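Long-range contacts in beta-hexosaminidase Amuc_2018 (Akkermansia muciniphila, PDB 6JEB), which hydrolyses terminal N-acetylhexosamine residues, N-acetylglucosamine and N-acetylgalactosamine, from glycans and chitobiose as a family 20 glycoside hydrolase: residues Q3-E9 / R439-H444; D37-V43 / G82-P88; L411-P416 / Y454-T459. All coordinates share one frame; numbering follows the deposited sequence.

In the fold
Helix 434-452 joins two of the three contacts: interaction 1 sets the N-terminal segment 3-9 on it, and interaction 3 brings the chain that follows it back to the end of helix 407-414. Their centres are about 16 Å apart, and L441 touches P416 and M456 where they meet. Interaction 2, in the sheet of the family 20 domain 2, lies nested in the loop closed by interaction 1 and also touches it, as Y4 and I6 pack on I84. Interactions 2 and 3 stay about 16 Å apart at their nearest atoms. Interaction 3 comes near the substrate site, the Y415 side chain about 7 Å from that of L353, whereas interaction 2 is remote from the substrate and zinc sites.

Interaction 1 of 3, residues Q3-E9 / R439-H444; sequences QYSIIPE and RKLADH
S5 and K440, their CA atoms 4.7 Å apart, mark where the irregular segment 3-9 comes nearest to helix 434-452, and side chains of the helix take the carbonyl oxygens of Y4, S5 and I6 in turn. R439 NH2 gives Y4 O a nearly straight bond of 3.0 Å (162°), the oxygen in the guanidinium plane, and also meets N436 OD1. Q3 NE2 lies over one face of this guanidinium, toward its rim and with the planes 31° apart, and K440 CG over the other. H444 NE2 reaches S5 O at 2.8 Å within its ring plane, while Y119 OH holds ND1, so both ring nitrogens are engaged. I7 CD1 sits over the centre of the ring, a CH-pi contact 3.7 Å from the centroid. The contact ties the start of the family 20 domain 2 to the last long helix of the chain. K440, bent at chi3 (-67°), turns its NZ between I6 O at 2.8 Å and E9 OE1 at 2.7 Å; the latter, a salt bridge, uses the anti lone pair of the carboxylate, and E423 is a second acidic partner. S5 OG donates to D443 OD2 at 2.6 Å, again on an anti lone pair.

Interaction 2 of 3, residues D37-V43 / G82-P88; sequences DAYRLTV and GVITDKP
Y39 and D86, L41 and I84, and V43 and G82 form the hydrogen-bonded pairs of an antiparallel ladder, each bonded in both directions, with R40-T85 and T42-V83 as the non-hydrogen-bonded pairs between them. The axes of 39-43 and 82-86 approach to 4.6 Å, their directions 169° apart. CA-H...O contacts supplement the ladder: I84 O, which accepts from L41 N, also lies 3.2 Å from R40 CA. G82 has backbone angles at which a CB would jam against the preceding carbonyl oxygen.

These are neighbouring strands in the mixed sheet of the family 20 domain 2, flanked by strand 47-52 beyond 39-44 and by strand 12-16 beyond 79-86. Helix 55-73 packs on the face that carries Y39 and L41.

On that same face, a chi1 of 69° sets CG of Y39 between its own backbone N and carbonyl carbon, which brings the ring alongside the D86 side chain. D86 CB lies over the ring face, 3.3 Å from Y39 CZ, and the carboxylate stands 74° from the ring plane. Y39 OH approaches D86 OD2 at 2.6 Å in a weak bond, its proton being also within range of another acceptor; T64 OG1 is its stronger partner. W426 NE1 and S11 N hold D86 OD1. I84 CG2 touches the Y39 ring obliquely.

On the other face, R40 CG packs 3.8 Å from V83 CG1, and T42 lies beside the same valine. A water bridges R40 NE, from which it accepts at 3.1 Å in the guanidinium plane, and T85 OG1 at 2.7 Å.

Charge closes the loop end: K87, extended until chi4, brings NZ to D37 OD2 at 2.8 Å, a salt bridge on the syn lone pair. P88 CD packs against D37, whose carbonyl oxygen is buried with no partner in the model.

Interaction 3 of 3, residues L411-P416 / Y454-T459; sequences LYRAYP and YDMERT
The C-terminal end of helix 407-414, in the family 20 catalytic domain, is met by R458 from the chain beyond helix 434-452. R458 grips Y415 O side-on with two nitrogens, NE at 2.8 Å and NH2 at 2.9 Å, the oxygen close to the guanidinium plane and both donors on one face of the carbonyl. This carbonyl belongs to the cis peptide before P416, whose CD packs 3.5 Å from R458 CG. A turn at chi2 (-64°) folds the arginine chain so that CD lies over the face of the Y412 ring in a CH-pi contact. The guanidinium follows with an off-centre cation-pi contact, R458 CZ 4.2 Å from the ring centroid and the planes 31° apart. M456 O covers the opposite guanidinium face. Within its own segment the group is fixed further: NH2 bonds Y454 OH, and NH1 bonds E457 O at 2.8 Å and D455 O. A leucine in place of R458 would probably leave Y415 O without these two donors, the Y454 hydroxyl without this bond, and the carbonyls of D455 and E457 without the arginine NH1 that links them.

Y412 OH is held by N462 and Q361. L411 CD1 lies over the Y454 ring, 4.2 Å from the centroid, and M456 SD makes an oblique Met-aromatic contact with Y415. An Asx turn at D455, whose OD1 accepts from E457 N, shapes the loop. Helix 407-414 follows strand 392-399, the last strand of the eight-stranded parallel barrel, consistent with a place in the helical layer around the (beta/alpha)8 barrel typical of family 20 catalytic domains.

Interaction 1 of 3, residues Q3-E9 / R439-H444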
loop_
_atom_site.group_PDB
_atom_site.type_symbol
_atom_site.label_atom_id
_atom_site.label_comp_id
_atom_site.label_asym_id
_atom_site.label_seq_id
_atom_site.Cartn_x
_atom_site.Cartn_y
_atom_site.Cartn_z
ATOM N N GLN A 3 -20.248 -19.239 15.753
ATOM C CA GLN A 3 -18.867 -18.844 15.525
ATOM C C GLN A 3 -18.775 -17.326 15.555
ATOM O O GLN A 3 -19.784 -16.619 15.515
ATOM C CB GLN A 3 -18.381 -19.308 14.146
ATOM C CG GLN A 3 -18.376 -20.808 13.937
ATOM C CD GLN A 3 -17.944 -21.181 12.530
ATOM O OE1 GLN A 3 -16.768 -21.440 12.278
ATOM N NE2 GLN A 3 -18.896 -21.200 11.605
ATOM N N TYR A 4 -17.544 -16.826 15.614
ATOM C CA TYR A 4 -17.269 -15.414 15.398
ATOM C C TYR A 4 -17.057 -15.151 13.911
ATOM O O TYR A 4 -16.762 -16.058 13.126
ATOM C CB TYR A 4 -16.001 -14.993 16.140
ATOM C CG TYR A 4 -16.045 -15.171 17.641
ATOM C CD1 TYR A 4 -17.216 -14.935 18.362
ATOM C CD2 TYR A 4 -14.910 -15.561 18.344
ATOM C CE1 TYR A 4 -17.248 -15.085 19.734
ATOM C CE2 TYR A 4 -14.935 -15.716 19.716
ATOM C CZ TYR A 4 -16.106 -15.478 20.408
ATOM O OH TYR A 4 -16.129 -15.640 21.777
ATOM N N SER A 5 -17.203 -13.883 13.532
ATOM C CA SER A 5 -16.935 -13.463 12.165
ATOM C C SER A 5 -15.870 -12.379 12.142
ATOM O O SER A 5 -16.125 -11.254 11.703
ATOM C CB SER A 5 -18.216 -12.980 11.489
ATOM O OG SER A 5 -19.090 -14.075 11.302
ATOM N N ILE A 6 -14.674 -12.713 12.608
ATOM C CA ILE A 6 -13.564 -11.776 12.691
ATOM C C ILE A 6 -12.704 -11.942 11.449
ATOM O O ILE A 6 -12.263 -13.057 11.132
ATOM C CB ILE A 6 -12.728 -12.032 13.956
ATOM C CG1 ILE A 6 -13.582 -11.891 15.223
ATOM C CG2 ILE A 6 -11.505 -11.111 13.982
ATOM C CD1 ILE A 6 -13.016 -12.665 16.400
ATOM N N ILE A 7 -12.464 -10.839 10.746
ATOM C CA ILE A 7 -11.513 -10.788 9.642
ATOM C C ILE A 7 -10.445 -9.773 10.021
ATOM O O ILE A 7 -10.766 -8.613 10.295
ATOM C CB ILE A 7 -12.163 -10.396 8.302
ATOM C CG1 ILE A 7 -13.266 -11.389 7.929
ATOM C CG2 ILE A 7 -11.094 -10.327 7.199
ATOM C CD1 ILE A 7 -14.160 -10.912 6.777
ATOM N N PRO A 8 -9.159 -10.140 10.027
ATOM C CA PRO A 8 -8.630 -11.468 9.672
ATOM C C PRO A 8 -8.901 -12.549 10.715
ATOM O O PRO A 8 -9.049 -12.260 11.907
ATOM C CB PRO A 8 -7.121 -11.230 9.539
ATOM C CG PRO A 8 -6.855 -9.929 10.199
ATOM C CD PRO A 8 -8.102 -9.143 10.273
ATOM N N GLU A 9 -8.966 -13.788 10.252
ATOM C CA GLU A 9 -9.189 -14.911 11.156
ATOM C C GLU A 9 -8.105 -14.934 12.230
ATOM O O GLU A 9 -6.911 -14.899 11.899
ATOM C CB GLU A 9 -9.155 -16.227 10.379
ATOM C CG GLU A 9 -9.512 -17.456 11.222
ATOM C CD GLU A 9 -10.950 -17.431 11.728
ATOM O OE1 GLU A 9 -11.788 -16.695 11.157
ATOM O OE2 GLU A 9 -11.247 -18.150 12.708
ATOM N N ARG A 439 -18.035 -17.020 4.460
ATOM C CA ARG A 439 -19.074 -16.931 5.482
ATOM C C ARG A 439 -18.961 -15.622 6.255
ATOM O O ARG A 439 -19.946 -14.891 6.414
ATOM C CB ARG A 439 -18.950 -18.114 6.443
ATOM C CG ARG A 439 -19.842 -17.994 7.680
ATOM C CD ARG A 439 -19.534 -19.063 8.731
ATOM N NE ARG A 439 -18.216 -18.906 9.348
ATOM C CZ ARG A 439 -17.951 -18.075 10.352
ATOM N NH1 ARG A 439 -18.906 -17.296 10.845
ATOM N NH2 ARG A 439 -16.724 -18.010 10.854
ATOM N N LYS A 440 -17.758 -15.309 6.736
ATOM C CA LYS A 440 -17.570 -14.102 7.538
ATOM C C LYS A 440 -17.819 -12.844 6.718
ATOM O O LYS A 440 -18.399 -11.874 7.219
ATOM C CB LYS A 440 -16.152 -14.073 8.103
ATOM C CG LYS A 440 -15.816 -15.274 8.962
ATOM C CD LYS A 440 -14.439 -15.130 9.587
ATOM C CE LYS A 440 -13.340 -15.173 8.526
ATOM N NZ LYS A 440 -11.980 -14.916 9.108
ATOM N N LEU A 441 -17.359 -12.827 5.467
ATOM C CA LEU A 441 -17.520 -11.627 4.654
ATOM C C LEU A 441 -18.992 -11.300 4.425
ATOM O O LEU A 441 -19.370 -10.123 4.363
ATOM C CB LEU A 441 -16.793 -11.795 3.328
ATOM C CG LEU A 441 -16.838 -10.508 2.513
ATOM C CD1 LEU A 441 -15.894 -9.453 3.086
ATOM C CD2 LEU A 441 -16.546 -10.804 1.081
ATOM N N ALA A 442 -19.836 -12.323 4.299
ATOM C CA ALA A 442 -21.269 -12.077 4.201
ATOM C C ALA A 442 -21.782 -11.327 5.426
ATOM O O ALA A 442 -22.573 -10.384 5.299
ATOM C CB ALA A 442 -22.009 -13.400 4.011
ATOM N N ASP A 443 -21.330 -11.721 6.623
ATOM C CA ASP A 443 -21.715 -10.996 7.831
ATOM C C ASP A 443 -21.152 -9.581 7.835
ATOM O O ASP A 443 -21.781 -8.661 8.372
ATOM C CB ASP A 443 -21.222 -11.732 9.079
ATOM C CG ASP A 443 -21.893 -13.083 9.279
ATOM O OD1 ASP A 443 -23.002 -13.308 8.733
ATOM O OD2 ASP A 443 -21.309 -13.920 10.002
ATOM N N HIS A 444 -19.967 -9.386 7.248
ATOM C CA HIS A 444 -19.340 -8.071 7.245
ATOM C C HIS A 444 -20.090 -7.045 6.405
ATOM O O HIS A 444 -19.886 -5.841 6.599
ATOM C CB HIS A 444 -17.882 -8.185 6.814
ATOM C CG HIS A 444 -16.965 -8.512 7.946
ATOM N ND1 HIS A 444 -15.918 -7.696 8.319
ATOM C CD2 HIS A 444 -16.976 -9.541 8.826
ATOM C CE1 HIS A 444 -15.307 -8.225 9.365
ATOM N NE2 HIS A 444 -15.934 -9.341 9.699
#

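Interaction 2 of 3, residues D37-V43 / G82-P88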
loop_
_atom_site.group_PDB
_atom_site.type_symbol
_atom_site.label_atom_id
_atom_site.label_comp_id
_atom_site.label_asym_id
_atom_site.label_seq_id
_atom_site.Cartn_x
_atom_site.Cartn_y
_atom_site.Cartn_z
ATOM N N ASP A 37 3.076 -7.506 19.592
ATOM C CA ASP A 37 2.060 -7.446 18.547
ATOM C C ASP A 37 0.916 -8.427 18.781
ATOM O O ASP A 37 0.082 -8.616 17.886
ATOM C CB ASP A 37 2.692 -7.703 17.170
ATOM C CG ASP A 37 3.383 -9.067 17.082
ATOM O OD1 ASP A 37 3.796 -9.609 18.120
ATOM O OD2 ASP A 37 3.533 -9.600 15.968
ATOM N N ALA A 38 0.836 -9.032 19.965
ATOM C CA ALA A 38 -0.092 -10.119 20.237
ATOM C C ALA A 38 -1.102 -9.712 21.306
ATOM O O ALA A 38 -0.847 -8.831 22.137
ATOM C CB ALA A 38 0.669 -11.368 20.692
ATOM N N TYR A 39 -2.263 -10.363 21.287
ATOM C CA TYR A 39 -3.268 -10.135 22.318
ATOM C C TYR A 39 -3.985 -11.445 22.631
ATOM O O TYR A 39 -3.956 -12.405 21.851
ATOM C CB TYR A 39 -4.283 -9.019 21.937
ATOM C CG TYR A 39 -5.196 -9.432 20.807
ATOM C CD1 TYR A 39 -6.393 -10.100 21.066
ATOM C CD2 TYR A 39 -4.853 -9.188 19.480
ATOM C CE1 TYR A 39 -7.216 -10.517 20.044
ATOM C CE2 TYR A 39 -5.674 -9.590 18.448
ATOM C CZ TYR A 39 -6.855 -10.267 18.737
ATOM O OH TYR A 39 -7.672 -10.706 17.724
ATOM N N ARG A 40 -4.631 -11.465 23.794
ATOM C CA ARG A 40 -5.550 -12.525 24.182
ATOM C C ARG A 40 -6.837 -11.856 24.637
ATOM O O ARG A 40 -6.822 -11.031 25.556
ATOM C CB ARG A 40 -4.965 -13.372 25.311
ATOM C CG ARG A 40 -5.856 -14.542 25.719
ATOM C CD ARG A 40 -5.340 -15.236 26.990
ATOM N NE ARG A 40 -3.909 -15.530 26.913
ATOM C CZ ARG A 40 -2.969 -14.934 27.643
ATOM N NH1 ARG A 40 -3.295 -14.012 28.546
ATOM N NH2 ARG A 40 -1.696 -15.271 27.477
ATOM N N LEU A 41 -7.943 -12.186 23.981
ATOM C CA LEU A 41 -9.235 -11.586 24.283
ATOM C C LEU A 41 -10.165 -12.696 24.731
ATOM O O LEU A 41 -10.412 -13.641 23.976
ATOM C CB LEU A 41 -9.789 -10.869 23.053
ATOM C CG LEU A 41 -11.138 -10.169 23.222
ATOM C CD1 LEU A 41 -11.059 -9.039 24.243
ATOM C CD2 LEU A 41 -11.607 -9.635 21.882
ATOM N N THR A 42 -10.665 -12.595 25.959
ATOM C CA THR A 42 -11.543 -13.608 26.534
ATOM C C THR A 42 -12.943 -13.027 26.657
ATOM O O THR A 42 -13.138 -11.985 27.297
ATOM C CB THR A 42 -11.015 -14.073 27.892
ATOM O OG1 THR A 42 -9.678 -14.566 27.723
ATOM C CG2 THR A 42 -11.896 -15.189 28.462
ATOM N N VAL A 43 -13.909 -13.695 26.037
ATOM C CA VAL A 43 -15.307 -13.281 26.048
ATOM C C VAL A 43 -16.033 -14.149 27.069
ATOM O O VAL A 43 -16.040 -15.381 26.948
ATOM C CB VAL A 43 -15.924 -13.428 24.648
ATOM C CG1 VAL A 43 -17.426 -13.124 24.671
ATOM C CG2 VAL A 43 -15.194 -12.523 23.651
ATOM N N GLY A 82 -15.600 -17.436 24.688
ATOM C CA GLY A 82 -14.413 -18.081 24.166
ATOM C C GLY A 82 -13.165 -17.282 24.467
ATOM O O GLY A 82 -13.204 -16.239 25.131
ATOM N N VAL A 83 -12.046 -17.807 23.969
ATOM C CA VAL A 83 -10.737 -17.177 24.109
ATOM C C VAL A 83 -10.119 -17.049 22.728
ATOM O O VAL A 83 -10.026 -18.037 21.989
ATOM C CB VAL A 83 -9.804 -17.994 25.026
ATOM C CG1 VAL A 83 -8.483 -17.265 25.232
ATOM C CG2 VAL A 83 -10.468 -18.263 26.355
ATOM N N ILE A 84 -9.691 -15.840 22.388
ATOM C CA ILE A 84 -9.020 -15.541 21.132
ATOM C C ILE A 84 -7.580 -15.194 21.476
ATOM O O ILE A 84 -7.333 -14.268 22.257
ATOM C CB ILE A 84 -9.698 -14.358 20.420
ATOM C CG1 ILE A 84 -11.160 -14.682 20.090
ATOM C CG2 ILE A 84 -8.911 -13.971 19.171
ATOM C CD1 ILE A 84 -12.013 -13.438 19.857
ATOM N N THR A 85 -6.626 -15.929 20.910
ATOM C CA THR A 85 -5.210 -15.630 21.093
ATOM C C THR A 85 -4.638 -15.380 19.709
ATOM O O THR A 85 -4.735 -16.248 18.837
ATOM C CB THR A 85 -4.489 -16.802 21.764
ATOM O OG1 THR A 85 -5.218 -17.199 22.931
ATOM C CG2 THR A 85 -3.070 -16.398 22.165
ATOM N N ASP A 86 -4.060 -14.198 19.497
ATOM C CA ASP A 86 -3.892 -13.731 18.132
ATOM C C ASP A 86 -2.606 -12.932 17.981
ATOM O O ASP A 86 -2.237 -12.150 18.864
ATOM C CB ASP A 86 -5.095 -12.851 17.779
ATOM C CG ASP A 86 -5.384 -12.793 16.294
ATOM O OD1 ASP A 86 -4.758 -13.539 15.506
ATOM O OD2 ASP A 86 -6.262 -11.981 15.928
ATOM N N LYS A 87 -1.945 -13.120 16.836
ATOM C CA LYS A 87 -0.693 -12.458 16.499
ATOM C C LYS A 87 -0.550 -12.593 14.993
ATOM O O LYS A 87 -0.905 -13.650 14.450
ATOM C CB LYS A 87 0.480 -13.164 17.206
ATOM C CG LYS A 87 1.847 -12.510 17.025
ATOM C CD LYS A 87 2.961 -13.352 17.650
ATOM C CE LYS A 87 4.315 -12.679 17.490
ATOM N NZ LYS A 87 4.553 -12.237 16.066
ATOM N N PRO A 88 -0.062 -11.576 14.288
ATOM C CA PRO A 88 -0.026 -11.645 12.822
ATOM C C PRO A 88 1.084 -12.531 12.278
ATOM O O PRO A 88 2.204 -12.575 12.795
ATOM C CB PRO A 88 0.229 -10.192 12.409
ATOM C CG PRO A 88 0.941 -9.588 13.577
ATOM C CD PRO A 88 0.280 -10.230 14.782
HETATM O O HOH W 1 -4.021 -18.063 25.208
#

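Interaction 3 of 3, residues L411-P416 / Y454-T459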
loop_
_atom_site.group_PDB
_atom_site.type_symbol
_atom_site.label_atom_id
_atom_site.label_comp_id
_atom_site.label_asym_id
_atom_site.label_seq_id
_atom_site.Cartn_x
_atom_site.Cartn_y
_atom_site.Cartn_z
ATOM N N LEU A 411 -13.105 2.861 -3.134
ATOM C CA LEU A 411 -13.583 1.840 -2.211
ATOM C C LEU A 411 -14.268 0.706 -2.950
ATOM O O LEU A 411 -14.203 -0.445 -2.503
ATOM C CB LEU A 411 -14.537 2.449 -1.181
ATOM C CG LEU A 411 -13.913 3.435 -0.189
ATOM C CD1 LEU A 411 -15.003 4.019 0.713
ATOM C CD2 LEU A 411 -12.806 2.772 0.637
ATOM N N TYR A 412 -14.935 1.007 -4.071
ATOM C CA TYR A 412 -15.590 -0.056 -4.821
ATOM C C TYR A 412 -14.585 -1.110 -5.267
ATOM O O TYR A 412 -14.859 -2.312 -5.178
ATOM C CB TYR A 412 -16.362 0.486 -6.029
ATOM C CG TYR A 412 -17.143 -0.636 -6.656
ATOM C CD1 TYR A 412 -18.408 -0.965 -6.185
ATOM C CD2 TYR A 412 -16.590 -1.409 -7.672
ATOM C CE1 TYR A 412 -19.119 -2.024 -6.726
ATOM C CE2 TYR A 412 -17.277 -2.474 -8.212
ATOM C CZ TYR A 412 -18.545 -2.772 -7.739
ATOM O OH TYR A 412 -19.228 -3.832 -8.267
ATOM N N ARG A 413 -13.417 -0.681 -5.763
ATOM C CA ARG A 413 -12.419 -1.659 -6.188
ATOM C C ARG A 413 -11.551 -2.161 -5.040
ATOM O O ARG A 413 -11.113 -3.313 -5.073
ATOM C CB ARG A 413 -11.590 -1.139 -7.369
ATOM C CG ARG A 413 -12.449 -1.006 -8.617
ATOM C CD ARG A 413 -11.758 -1.345 -9.939
ATOM N NE ARG A 413 -12.767 -1.401 -10.995
ATOM C CZ ARG A 413 -12.545 -1.731 -12.271
ATOM N NH1 ARG A 413 -11.324 -2.038 -12.694
ATOM N NH2 ARG A 413 -13.564 -1.753 -13.129
ATOM N N ALA A 414 -11.322 -1.347 -4.009
ATOM C CA ALA A 414 -10.474 -1.801 -2.910
ATOM C C ALA A 414 -11.140 -2.901 -2.093
ATOM O O ALA A 414 -10.473 -3.858 -1.686
ATOM C CB ALA A 414 -10.076 -0.627 -2.014
ATOM N N TYR A 415 -12.459 -2.779 -1.831
ATOM C CA TYR A 415 -13.212 -3.709 -0.997
ATOM C C TYR A 415 -14.213 -4.493 -1.835
ATOM O O TYR A 415 -14.775 -3.958 -2.797
ATOM C CB TYR A 415 -13.953 -2.964 0.129
ATOM C CG TYR A 415 -12.977 -2.449 1.160
ATOM C CD1 TYR A 415 -12.581 -3.252 2.225
ATOM C CD2 TYR A 415 -12.388 -1.196 1.021
ATOM C CE1 TYR A 415 -11.650 -2.815 3.137
ATOM C CE2 TYR A 415 -11.452 -0.739 1.938
ATOM C CZ TYR A 415 -11.082 -1.560 2.988
ATOM O OH TYR A 415 -10.153 -1.136 3.899
ATOM N N PRO A 416 -14.479 -5.766 -1.492
ATOM C CA PRO A 416 -13.965 -6.506 -0.331
ATOM C C PRO A 416 -12.616 -7.201 -0.526
ATOM O O PRO A 416 -12.203 -7.915 0.382
ATOM C CB PRO A 416 -15.038 -7.578 -0.114
ATOM C CG PRO A 416 -15.510 -7.871 -1.495
ATOM C CD PRO A 416 -15.557 -6.511 -2.167
ATOM N N TYR A 454 -21.333 2.227 4.365
ATOM C CA TYR A 454 -20.745 1.839 3.096
ATOM C C TYR A 454 -21.152 0.408 2.776
ATOM O O TYR A 454 -21.118 -0.464 3.650
ATOM C CB TYR A 454 -19.203 1.962 3.123
ATOM C CG TYR A 454 -18.655 1.599 1.777
ATOM C CD1 TYR A 454 -18.780 2.477 0.713
ATOM C CD2 TYR A 454 -18.094 0.351 1.543
ATOM C CE1 TYR A 454 -18.338 2.139 -0.542
ATOM C CE2 TYR A 454 -17.642 0.004 0.287
ATOM C CZ TYR A 454 -17.774 0.905 -0.749
ATOM O OH TYR A 454 -17.360 0.582 -2.005
ATOM N N ASP A 455 -21.521 0.164 1.517
ATOM C CA ASP A 455 -22.063 -1.124 1.085
ATOM C C ASP A 455 -21.005 -1.876 0.281
ATOM O O ASP A 455 -20.629 -1.448 -0.817
ATOM C CB ASP A 455 -23.330 -0.927 0.255
ATOM C CG ASP A 455 -24.128 -2.217 0.098
ATOM O OD1 ASP A 455 -23.550 -3.306 0.313
ATOM O OD2 ASP A 455 -25.331 -2.145 -0.235
ATOM N N MET A 456 -20.545 -3.005 0.820
ATOM C CA MET A 456 -19.543 -3.830 0.155
ATOM C C MET A 456 -20.133 -4.851 -0.807
ATOM O O MET A 456 -19.375 -5.646 -1.372
ATOM C CB MET A 456 -18.664 -4.558 1.182
ATOM C CG MET A 456 -17.806 -3.646 2.029
ATOM S SD MET A 456 -16.406 -4.498 2.803
ATOM C CE MET A 456 -17.255 -5.764 3.757
ATOM N N GLU A 457 -21.452 -4.869 -1.001
ATOM C CA GLU A 457 -22.035 -5.802 -1.959
ATOM C C GLU A 457 -21.478 -5.539 -3.352
ATOM O O GLU A 457 -21.341 -4.387 -3.777
ATOM C CB GLU A 457 -23.557 -5.660 -1.989
ATOM C CG GLU A 457 -24.212 -6.602 -2.991
ATOM C CD GLU A 457 -25.730 -6.545 -2.966
ATOM O OE1 GLU A 457 -26.295 -5.437 -3.076
ATOM O OE2 GLU A 457 -26.358 -7.614 -2.836
ATOM N N ARG A 458 -21.148 -6.617 -4.064
ATOM C CA ARG A 458 -20.545 -6.517 -5.389
ATOM C C ARG A 458 -21.346 -7.337 -6.388
ATOM O O ARG A 458 -21.529 -8.546 -6.206
ATOM C CB ARG A 458 -19.090 -6.991 -5.364
ATOM C CG ARG A 458 -18.217 -6.174 -4.439
ATOM C CD ARG A 458 -18.107 -4.734 -4.914
ATOM N NE ARG A 458 -17.337 -3.898 -3.994
ATOM C CZ ARG A 458 -17.844 -2.952 -3.202
ATOM N NH1 ARG A 458 -19.148 -2.687 -3.187
ATOM N NH2 ARG A 458 -17.034 -2.250 -2.423
ATOM N N THR A 459 -21.829 -6.670 -7.435
ATOM C CA THR A 459 -22.412 -7.308 -8.600
ATOM C C THR A 459 -21.755 -6.671 -9.813
ATOM O O THR A 459 -21.135 -5.609 -9.713
ATOM C CB THR A 459 -23.923 -7.063 -8.663
ATOM O OG1 THR A 459 -24.158 -5.664 -8.863
ATOM C CG2 THR A 459 -24.597 -7.506 -7.364
#